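Local structure of DNA mismatch repair protein MutL (Aquifex aeolicus, 6LZI) at residues 29-34 and 52-57; 103-108 and 133-138; 113-118 and 125-130. The protein is a DNA mismatch repair endonuclease whose ATPase domain, built on the Bergerat fold, binds adenine nucleotide and probably couples ATP turnover to repair. All coordinates share one frame; numbering follows the deposited sequence.

Contact 1: 29-34 and 52-57. With ADP (adenosine-5'-diphosphate), chain H.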
loop_
_atom_site.group_PDB
_atom_site.type_symbol
_atom_site.label_atom_id
_atom_site.label_comp_id
_atom_site.label_asym_id
_atom_site.label_seq_id
_atom_site.Cartn_x
_atom_site.Cartn_y
_atom_site.Cartn_z
ATOM N N ASP A 29 6.028 1.412 -8.373
ATOM C CA ASP A 29 6.563 2.166 -9.496
ATOM C C ASP A 29 7.838 1.531 -10.034
ATOM O O ASP A 29 8.075 1.537 -11.243
ATOM C CB ASP A 29 6.867 3.620 -9.126
ATOM C CG ASP A 29 5.620 4.495 -8.896
ATOM O OD1 ASP A 29 4.465 4.113 -9.233
ATOM O OD2 ASP A 29 5.845 5.575 -8.314
ATOM N N ALA A 30 8.664 0.960 -9.147
ATOM C CA ALA A 30 9.904 0.304 -9.531
ATOM C C ALA A 30 9.730 -1.186 -9.844
ATOM O O ALA A 30 10.731 -1.913 -9.908
ATOM C CB ALA A 30 10.950 0.477 -8.442
ATOM N N LYS A 31 8.493 -1.603 -10.130
ATOM C CA LYS A 31 8.052 -2.934 -10.560
ATOM C C LYS A 31 8.542 -4.021 -9.636
ATOM O O LYS A 31 8.978 -5.105 -10.062
ATOM C CB LYS A 31 8.403 -3.256 -12.021
ATOM C CG LYS A 31 9.545 -2.548 -12.694
ATOM C CD LYS A 31 9.534 -2.879 -14.208
ATOM C CE LYS A 31 10.921 -3.088 -14.810
ATOM N NZ LYS A 31 11.754 -4.178 -14.178
ATOM N N ALA A 32 8.402 -3.751 -8.339
ATOM C CA ALA A 32 8.671 -4.799 -7.351
ATOM C C ALA A 32 7.627 -5.908 -7.453
ATOM O O ALA A 32 6.446 -5.658 -7.735
ATOM C CB ALA A 32 8.658 -4.176 -5.957
ATOM N N THR A 33 8.050 -7.168 -7.298
ATOM C CA THR A 33 7.057 -8.252 -7.154
ATOM C C THR A 33 6.922 -8.749 -5.705
ATOM O O THR A 33 6.055 -9.587 -5.412
ATOM C CB THR A 33 7.422 -9.439 -8.067
ATOM O OG1 THR A 33 8.704 -9.917 -7.697
ATOM C CG2 THR A 33 7.429 -9.000 -9.583
ATOM N N LYS A 34 7.747 -8.242 -4.787
ATOM C CA LYS A 34 7.647 -8.570 -3.377
ATOM C C LYS A 34 7.894 -7.291 -2.614
ATOM O O LYS A 34 8.921 -6.639 -2.855
ATOM C CB LYS A 34 8.700 -9.633 -3.019
ATOM C CG LYS A 34 8.501 -10.809 -3.951
ATOM C CD LYS A 34 8.616 -12.147 -3.252
ATOM C CE LYS A 34 8.271 -13.283 -4.259
ATOM N NZ LYS A 34 9.509 -13.644 -5.056
ATOM N N ASN A 52 11.963 -5.743 -4.018
ATOM C CA ASN A 52 12.879 -6.399 -4.932
ATOM C C ASN A 52 12.737 -5.819 -6.343
ATOM O O ASN A 52 12.878 -6.546 -7.325
ATOM C CB ASN A 52 12.623 -7.921 -4.943
ATOM C CG ASN A 52 11.250 -8.267 -5.545
ATOM O OD1 ASN A 52 10.403 -7.374 -5.748
ATOM N ND2 ASN A 52 11.033 -9.549 -5.896
ATOM N N GLY A 53 12.465 -4.532 -6.429
ATOM C CA GLY A 53 12.383 -3.846 -7.701
ATOM C C GLY A 53 13.748 -3.561 -8.291
ATOM O O GLY A 53 14.788 -4.083 -7.878
ATOM N N THR A 54 13.744 -2.651 -9.242
ATOM C CA THR A 54 14.939 -2.448 -10.042
ATOM C C THR A 54 16.040 -1.713 -9.300
ATOM O O THR A 54 17.153 -1.620 -9.812
ATOM C CB THR A 54 14.579 -1.640 -11.305
ATOM O OG1 THR A 54 14.381 -0.272 -10.927
ATOM C CG2 THR A 54 13.311 -2.124 -11.844
ATOM N N GLY A 55 15.725 -1.114 -8.142
ATOM C CA GLY A 55 16.698 -0.322 -7.424
ATOM C C GLY A 55 17.041 1.003 -8.110
ATOM O O GLY A 55 16.391 1.463 -9.056
ATOM N N ILE A 56 18.036 1.654 -7.521
ATOM C CA ILE A 56 18.430 3.017 -7.860
ATOM C C ILE A 56 19.927 2.984 -8.082
ATOM O O ILE A 56 20.656 2.368 -7.283
ATOM C CB ILE A 56 18.047 4.028 -6.753
ATOM C CG1 ILE A 56 16.539 3.923 -6.451
ATOM C CG2 ILE A 56 18.395 5.464 -7.154
ATOM C CD1 ILE A 56 16.178 4.325 -5.044
ATOM N N HIS A 57 20.375 3.560 -9.205
ATOM C CA HIS A 57 21.794 3.561 -9.504
ATOM C C HIS A 57 22.498 4.324 -8.399
ATOM O O HIS A 57 21.930 5.304 -7.887
ATOM C CB HIS A 57 22.107 4.224 -10.846
ATOM C CG HIS A 57 23.528 4.034 -11.269
ATOM N ND1 HIS A 57 24.561 4.802 -10.774
ATOM C CD2 HIS A 57 24.099 3.121 -12.092
ATOM C CE1 HIS A 57 25.700 4.385 -11.290
ATOM N NE2 HIS A 57 25.450 3.361 -12.087
HETATM P PB ADP H . 8.323 10.351 -7.268
HETATM O O1B ADP H . 8.104 8.914 -6.935
HETATM O O2B ADP H . 9.202 10.531 -8.534
HETATM O O3B ADP H . 7.020 11.107 -7.410
HETATM P PA ADP H . 9.750 10.190 -4.788
HETATM O O1A ADP H . 10.352 11.227 -3.885
HETATM O O2A ADP H . 8.731 9.309 -4.150
HETATM O O3A ADP H . 9.132 11.035 -6.073
HETATM O "O5'" ADP H . 10.890 9.163 -5.294
HETATM C "C5'" ADP H . 11.862 9.857 -6.077
HETATM C "C4'" ADP H . 12.525 8.908 -7.071
HETATM O "O4'" ADP H . 13.294 7.969 -6.363
HETATM C "C3'" ADP H . 11.601 8.092 -7.952
HETATM O "O3'" ADP H . 11.328 8.824 -9.178
HETATM C "C2'" ADP H . 12.449 6.876 -8.273
HETATM O "O2'" ADP H . 13.313 7.325 -9.368
HETATM C "C1'" ADP H . 13.319 6.732 -7.049
HETATM N N9 ADP H . 12.808 5.743 -6.109
HETATM C C8 ADP H . 12.197 5.962 -4.912
HETATM N N7 ADP H . 11.884 4.789 -4.301
HETATM C C5 ADP H . 12.295 3.826 -5.166
HETATM C C6 ADP H . 12.247 2.362 -5.114
HETATM N N6 ADP H . 11.670 1.737 -4.051
HETATM N N1 ADP H . 12.768 1.682 -6.173
HETATM C C2 ADP H . 13.311 2.382 -7.254
HETATM N N3 ADP H . 13.407 3.706 -7.352
HETATM C C4 ADP H . 12.921 4.439 -6.314
#
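One side-chain oxygen, Asn-52 OD1, accepts two successive backbone N-H groups: Thr-33 N at 2.8 Å from OD1, in the carbonyl plane on a lone pair, and Lys-34 N, which comes from above that plane. Asn-52 belongs to the Asp-X-Gly-X-Gly motif of the Bergerat ATP-binding fold, here running from Asp-51 to Gly-55. With CG set between its backbone N and carbonyl carbon (chi1 67°), the amide turns back on the facing loop, and ND2 gives a nearly straight bond to Thr-33 OG1 at 3.0 Å. An asparagine suits this place because donor and acceptor lie side by side, so the three bonds together fix the amide's flip. The loop it grips follows helix 16-29, which a Schellman motif ends: Lys-31 takes positive phi, and Ala-32 N reaches back to Ser-27 O. Gly-53 passes so near that a beta carbon there would collide with Ala-30 O, the carbonyl to which Thr-54 N bonds at 3.2 Å. The end of Lys-31 crosses Thr-54 at about a right angle, its NZ 3.5 Å from CG2. Gly-55, also at positive phi, carries the chain past the nucleotide. Small and buried, Ala-30 lets the adenine come close: its CB lies 3.1 Å from ADP N1, while Ile-56 CG1 is 3.3 Å from ADP N3.

Contact 2: 103-108 and 133-138. With ADP (adenosine-5'-diphosphate), chain H.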
loop_
_atom_site.group_PDB
_atom_site.type_symbol
_atom_site.label_atom_id
_atom_site.label_comp_id
_atom_site.label_asym_id
_atom_site.label_seq_id
_atom_site.Cartn_x
_atom_site.Cartn_y
_atom_site.Cartn_z
ATOM N N LEU A 103 17.988 5.290 3.411
ATOM C CA LEU A 103 17.552 4.569 2.213
ATOM C C LEU A 103 18.739 3.788 1.686
ATOM O O LEU A 103 19.793 4.360 1.483
ATOM C CB LEU A 103 17.076 5.515 1.133
ATOM C CG LEU A 103 16.689 4.970 -0.284
ATOM C CD1 LEU A 103 15.521 5.800 -0.952
ATOM C CD2 LEU A 103 17.816 4.967 -1.237
ATOM N N ARG A 104 18.589 2.489 1.502
ATOM C CA ARG A 104 19.632 1.719 0.852
ATOM C C ARG A 104 19.057 1.110 -0.426
ATOM O O ARG A 104 17.891 0.725 -0.462
ATOM C CB ARG A 104 20.215 0.625 1.796
ATOM C CG ARG A 104 19.237 -0.498 2.227
ATOM C CD ARG A 104 20.011 -1.449 3.190
ATOM N NE ARG A 104 20.311 -0.701 4.426
ATOM C CZ ARG A 104 19.429 -0.566 5.421
ATOM N NH1 ARG A 104 18.208 -1.096 5.310
ATOM N NH2 ARG A 104 19.735 0.131 6.537
ATOM N N SER A 105 19.866 1.053 -1.476
ATOM C CA SER A 105 19.390 0.528 -2.776
ATOM C C SER A 105 20.542 -0.054 -3.593
ATOM O O SER A 105 21.655 0.490 -3.642
ATOM C CB SER A 105 18.685 1.615 -3.615
ATOM O OG SER A 105 18.057 1.056 -4.744
ATOM N N ARG A 106 20.258 -1.184 -4.228
ATOM C CA ARG A 106 21.172 -1.843 -5.114
ATOM C C ARG A 106 20.484 -1.905 -6.481
ATOM O O ARG A 106 19.388 -2.471 -6.610
ATOM C CB ARG A 106 21.486 -3.235 -4.625
ATOM C CG ARG A 106 22.500 -3.931 -5.572
ATOM C CD ARG A 106 22.826 -5.350 -5.031
ATOM N NE ARG A 106 23.360 -6.209 -6.079
ATOM C CZ ARG A 106 23.578 -7.512 -5.895
ATOM N NH1 ARG A 106 23.356 -8.038 -4.687
ATOM N NH2 ARG A 106 23.973 -8.288 -6.905
ATOM N N PHE A 107 21.113 -1.280 -7.451
ATOM C CA PHE A 107 20.563 -1.212 -8.801
ATOM C C PHE A 107 20.715 -2.574 -9.460
ATOM O O PHE A 107 21.715 -3.272 -9.259
ATOM C CB PHE A 107 21.357 -0.136 -9.557
ATOM C CG PHE A 107 20.749 0.327 -10.853
ATOM C CD1 PHE A 107 19.466 0.861 -10.884
ATOM C CD2 PHE A 107 21.531 0.406 -11.962
ATOM C CE1 PHE A 107 18.932 1.335 -12.073
ATOM C CE2 PHE A 107 21.005 0.906 -13.203
ATOM C CZ PHE A 107 19.710 1.384 -13.223
ATOM N N PHE A 108 19.765 -2.930 -10.321
ATOM C CA PHE A 108 19.837 -4.241 -10.957
ATOM C C PHE A 108 21.168 -4.462 -11.698
ATOM O O PHE A 108 21.631 -5.610 -11.818
ATOM C CB PHE A 108 18.611 -4.436 -11.885
ATOM C CG PHE A 108 18.685 -3.643 -13.164
ATOM C CD1 PHE A 108 18.183 -2.342 -13.197
ATOM C CD2 PHE A 108 19.166 -4.221 -14.331
ATOM C CE1 PHE A 108 18.238 -1.596 -14.398
ATOM C CE2 PHE A 108 19.240 -3.498 -15.532
ATOM C CZ PHE A 108 18.774 -2.184 -15.560
ATOM N N VAL A 133 19.524 -7.036 -4.769
ATOM C CA VAL A 133 18.946 -6.041 -5.670
ATOM C C VAL A 133 17.601 -5.568 -5.148
ATOM O O VAL A 133 16.759 -6.358 -4.674
ATOM C CB VAL A 133 18.777 -6.616 -7.095
ATOM C CG1 VAL A 133 18.019 -5.572 -7.944
ATOM C CG2 VAL A 133 20.096 -6.963 -7.700
ATOM N N GLY A 134 17.400 -4.271 -5.207
ATOM C CA GLY A 134 16.147 -3.650 -4.783
ATOM C C GLY A 134 16.422 -2.499 -3.797
ATOM O O GLY A 134 17.513 -1.931 -3.759
ATOM N N THR A 135 15.409 -2.121 -3.019
ATOM C CA THR A 135 15.461 -0.891 -2.213
ATOM C C THR A 135 14.839 -1.126 -0.858
ATOM O O THR A 135 13.845 -1.841 -0.746
ATOM C CB THR A 135 14.688 0.249 -2.945
ATOM O OG1 THR A 135 15.284 0.465 -4.227
ATOM C CG2 THR A 135 14.716 1.544 -2.178
ATOM N N GLU A 136 15.457 -0.574 0.184
ATOM C CA GLU A 136 14.934 -0.660 1.535
ATOM C C GLU A 136 14.986 0.746 2.125
ATOM O O GLU A 136 16.035 1.386 2.084
ATOM C CB GLU A 136 15.783 -1.653 2.360
ATOM C CG GLU A 136 15.188 -1.799 3.746
ATOM C CD GLU A 136 15.692 -3.100 4.352
ATOM O OE1 GLU A 136 14.841 -3.904 4.742
ATOM O OE2 GLU A 136 16.907 -3.308 4.201
ATOM N N VAL A 137 13.861 1.237 2.662
ATOM C CA VAL A 137 13.796 2.562 3.265
ATOM C C VAL A 137 13.376 2.367 4.717
ATOM O O VAL A 137 12.442 1.588 5.012
ATOM C CB VAL A 137 12.783 3.439 2.483
ATOM C CG1 VAL A 137 12.765 4.875 3.071
ATOM C CG2 VAL A 137 13.221 3.468 1.045
ATOM N N GLU A 138 14.098 3.023 5.640
ATOM C CA GLU A 138 13.785 2.969 7.072
ATOM C C GLU A 138 13.525 4.391 7.505
ATOM O O GLU A 138 14.387 5.247 7.338
ATOM C CB GLU A 138 14.956 2.387 7.876
ATOM C CG GLU A 138 15.159 0.985 7.391
ATOM C CD GLU A 138 16.201 0.234 8.159
ATOM O OE1 GLU A 138 16.661 0.776 9.175
ATOM O OE2 GLU A 138 16.541 -0.885 7.721
HETATM P PB ADP H . 8.323 10.351 -7.268
HETATM O O1B ADP H . 8.104 8.914 -6.935
HETATM O O2B ADP H . 9.202 10.531 -8.534
HETATM O O3B ADP H . 7.020 11.107 -7.410
HETATM P PA ADP H . 9.750 10.190 -4.788
HETATM O O1A ADP H . 10.352 11.227 -3.885
HETATM O O2A ADP H . 8.731 9.309 -4.150
HETATM O O3A ADP H . 9.132 11.035 -6.073
HETATM O "O5'" ADP H . 10.890 9.163 -5.294
HETATM C "C5'" ADP H . 11.862 9.857 -6.077
HETATM C "C4'" ADP H . 12.525 8.908 -7.071
HETATM O "O4'" ADP H . 13.294 7.969 -6.363
HETATM C "C3'" ADP H . 11.601 8.092 -7.952
HETATM O "O3'" ADP H . 11.328 8.824 -9.178
HETATM C "C2'" ADP H . 12.449 6.876 -8.273
HETATM O "O2'" ADP H . 13.313 7.325 -9.368
HETATM C "C1'" ADP H . 13.319 6.732 -7.049
HETATM N N9 ADP H . 12.808 5.743 -6.109
HETATM C C8 ADP H . 12.197 5.962 -4.912
HETATM N N7 ADP H . 11.884 4.789 -4.301
HETATM C C5 ADP H . 12.295 3.826 -5.166
HETATM C C6 ADP H . 12.247 2.362 -5.114
HETATM N N6 ADP H . 11.670 1.737 -4.051
HETATM N N1 ADP H . 12.768 1.682 -6.173
HETATM C C2 ADP H . 13.311 2.382 -7.254
HETATM N N3 ADP H . 13.407 3.706 -7.352
HETATM C C4 ADP H . 12.921 4.439 -6.314
HETATM O O HOH W 1 19.449 0.638 9.341
#
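Val-133, just before the strand, lays CG2 over one face of the Arg-106 guanidinium, 3.6 Å above its plane and offset toward the rim, while CG1 touches Phe-108. The polar end of Arg-106 is held elsewhere, by the carbonyls of Met-131 and Glu-110. Gly-134 starts the strand with backbone angles that would jam any beta carbon against the preceding carbonyl, and exchanges two backbone hydrogen bonds with Arg-106. Thr-135 follows on the face of Ser-105 and the nucleotide: its OG1, beside the backbone N (chi1 -59°), receives a hydrogen bond from Ser-105 OG at 2.9 Å and lies 3.4 Å from ADP N1. A threonine suits the place, since its hydroxyl accepts from Ser-105 while its carbons lie against the adenine amino group. Glu-136, on the other face, runs beside Arg-104, whose NH1 forms a salt bridge to OE2 at 2.8 Å, with guanidinium and carboxylate planes nearly perpendicular. Val-137 returns to the face of Leu-103 and Thr-135, its CG2 3.8 Å from Leu-103 CD1. Glu-138 completes the charge network: Arg-104 NH1 meets its OE2 at 2.9 Å in a nearly straight bond, and a water that donates to Glu-138 OE1 also accepts a weak bond from Arg-104 NH2. A leucine in place of Arg-104 would probably leave OE2 of Glu-136 and of Glu-138 without the NH1 that bridges them, although Glu-136 would keep Arg-48 at OE1. This antiparallel ladder belongs to the central sheet of the Bergerat fold, with Thr-135 on one face meeting the adenine and salt bridges on the other.

Contact 3: 113-118 and 125-130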
loop_
_atom_site.group_PDB
_atom_site.type_symbol
_atom_site.label_atom_id
_atom_site.label_comp_id
_atom_site.label_asym_id
_atom_site.label_seq_id
_atom_site.Cartn_x
_atom_site.Cartn_y
_atom_site.Cartn_z
ATOM N N GLY A 113 25.140 -2.342 -3.142
ATOM C CA GLY A 113 24.203 -1.282 -2.890
ATOM C C GLY A 113 24.894 -0.069 -2.292
ATOM O O GLY A 113 26.074 -0.088 -1.938
ATOM N N LYS A 114 24.107 1.005 -2.172
ATOM C CA LYS A 114 24.537 2.233 -1.544
ATOM C C LYS A 114 23.458 2.705 -0.573
ATOM O O LYS A 114 22.246 2.614 -0.846
ATOM C CB LYS A 114 24.859 3.300 -2.641
ATOM C CG LYS A 114 25.042 4.720 -2.102
ATOM C CD LYS A 114 25.602 5.683 -3.109
ATOM C CE LYS A 114 26.707 5.064 -3.943
ATOM N NZ LYS A 114 27.983 4.617 -3.265
ATOM N N GLU A 115 23.886 3.310 0.512
ATOM C CA GLU A 115 22.959 3.714 1.566
ATOM C C GLU A 115 23.168 5.192 1.885
ATOM O O GLU A 115 24.297 5.640 1.998
ATOM C CB GLU A 115 23.200 2.860 2.806
ATOM C CG GLU A 115 22.400 3.409 3.974
ATOM C CD GLU A 115 22.547 2.599 5.193
ATOM O OE1 GLU A 115 22.230 1.420 5.138
ATOM O OE2 GLU A 115 23.006 3.143 6.209
ATOM N N ILE A 116 22.087 5.952 1.975
ATOM C CA ILE A 116 22.183 7.361 2.351
ATOM C C ILE A 116 21.420 7.544 3.646
ATOM O O ILE A 116 20.394 6.896 3.891
ATOM C CB ILE A 116 21.629 8.283 1.244
ATOM C CG1 ILE A 116 21.800 9.749 1.624
ATOM C CG2 ILE A 116 20.155 8.009 0.953
ATOM C CD1 ILE A 116 21.982 10.684 0.435
ATOM N N GLU A 117 21.957 8.362 4.523
ATOM C CA GLU A 117 21.351 8.572 5.819
ATOM C C GLU A 117 21.081 10.066 6.005
ATOM O O GLU A 117 21.897 10.915 5.628
ATOM C CB GLU A 117 22.228 8.026 6.967
ATOM C CG GLU A 117 21.579 8.259 8.319
ATOM C CD GLU A 117 22.348 7.617 9.480
ATOM O OE1 GLU A 117 23.530 7.318 9.289
ATOM O OE2 GLU A 117 21.770 7.413 10.567
ATOM N N VAL A 118 19.888 10.381 6.491
ATOM C CA VAL A 118 19.454 11.777 6.558
ATOM C C VAL A 118 18.763 11.950 7.895
ATOM O O VAL A 118 18.042 11.059 8.346
ATOM C CB VAL A 118 18.508 12.154 5.394
ATOM C CG1 VAL A 118 17.867 13.507 5.613
ATOM C CG2 VAL A 118 19.253 12.106 4.055
ATOM N N GLY A 125 25.594 11.161 5.690
ATOM C CA GLY A 125 26.625 10.377 5.040
ATOM C C GLY A 125 25.994 9.351 4.129
ATOM O O GLY A 125 24.786 9.145 4.125
ATOM N N THR A 126 26.854 8.712 3.339
ATOM C CA THR A 126 26.496 7.593 2.494
ATOM C C THR A 126 27.517 6.503 2.702
ATOM O O THR A 126 28.642 6.740 3.165
ATOM C CB THR A 126 26.478 7.911 0.999
ATOM O OG1 THR A 126 27.833 7.991 0.525
ATOM C CG2 THR A 126 25.783 9.232 0.753
ATOM N N ARG A 127 27.129 5.318 2.272
ATOM C CA ARG A 127 27.945 4.145 2.536
ATOM C C ARG A 127 27.691 3.122 1.442
ATOM O O ARG A 127 26.568 2.988 0.961
ATOM C CB ARG A 127 27.596 3.533 3.890
ATOM C CG ARG A 127 28.151 4.282 5.129
ATOM C CD ARG A 127 27.361 3.900 6.365
ATOM N NE ARG A 127 26.432 4.962 6.739
ATOM C CZ ARG A 127 25.257 4.742 7.311
ATOM N NH1 ARG A 127 24.873 3.500 7.572
ATOM N NH2 ARG A 127 24.466 5.757 7.615
ATOM N N ARG A 128 28.736 2.340 1.130
ATOM C CA ARG A 128 28.545 1.135 0.316
ATOM C C ARG A 128 28.019 -0.003 1.180
ATOM O O ARG A 128 28.459 -0.179 2.312
ATOM C CB ARG A 128 29.873 0.731 -0.325
ATOM C CG ARG A 128 30.471 1.824 -1.199
ATOM C CD ARG A 128 31.979 1.579 -1.513
ATOM N NE ARG A 128 32.235 0.233 -2.050
ATOM C CZ ARG A 128 33.409 -0.393 -1.980
ATOM N NH1 ARG A 128 34.459 0.192 -1.351
ATOM N NH2 ARG A 128 33.546 -1.625 -2.504
ATOM N N VAL A 129 27.054 -0.757 0.678
ATOM C CA VAL A 129 26.423 -1.793 1.511
ATOM C C VAL A 129 26.192 -3.037 0.684
ATOM O O VAL A 129 25.876 -2.951 -0.510
ATOM C CB VAL A 129 25.105 -1.325 2.179
ATOM C CG1 VAL A 129 25.368 -0.138 3.122
ATOM C CG2 VAL A 129 24.058 -0.935 1.124
ATOM N N GLY A 130 26.379 -4.210 1.316
ATOM C CA GLY A 130 25.984 -5.450 0.649
ATOM C C GLY A 130 24.504 -5.743 0.863
ATOM O O GLY A 130 24.041 -5.771 2.007
#
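Arg-127 reaches across the hairpin to two glutamates of the facing strand. Its NH2 lies 2.5 Å from Glu-117 OE1, a short salt bridge at the guanidinium's edge. Glu-115 OE2 appears over one face of the same group, but it and NH1 are too close in the model for that detail to be relied on. Both glutamates are extended, CG anti to the backbone N, which sends Glu-115 out alongside the arginine, while Glu-117 crosses it at a slant. The aliphatic part of Glu-115 is also used, since Val-129 CG1 rests on its CB at 3.7 Å. On the other face, Thr-126 CG2 packs on Ile-116 CD1 at 4.1 Å. The ladder beneath sets these partners in register: Glu-115 N gives a bond to Arg-127 O at 2.7 Å, and Glu-117 N to Gly-125 O at 3.0 Å. Glycine suits two places in the ladder. At Gly-113 a beta carbon would press on Val-129 CG2, and at the backbone angles of Gly-125 it would be jammed against the carbonyl O of the preceding residue. Farther out, Glu-115 OE1 makes a salt bridge to Arg-104 NE, Arg-128 pairs with Glu-112, and Ile-116 packs on Leu-103 and, from helix 58-61, Val-61. Together the strands form an antiparallel beta hairpin whose second strand, 122-129, is an outermost strand of the Bergerat-fold sheet.

How the contacts relate
Contacts 2 and 3 belong to one sheet, in which strands 100-106 and 113-119 are neighbours and pair through backbone bonds such as Leu-103 O to Ile-116 N; the hairpin of contact 3 lies in the chain between the two strands of contact 2. Contact 1 instead joins the loop leading into strand 34-40 to the loop after strand 46-51, beside the nucleotide, and touches contact 2 through Thr-54 and Phe-108. Contacts 1 and 2 both meet ADP. All three are partly buried. Contact 1 rests on loop geometry and hydrogen bonds from a side-chain amide; contact 2 combines a nucleotide-facing side with a salt-bridged one; contact 3, farthest from the chain's centre and including an outermost strand, relies on salt bridges of exposed Arg-127.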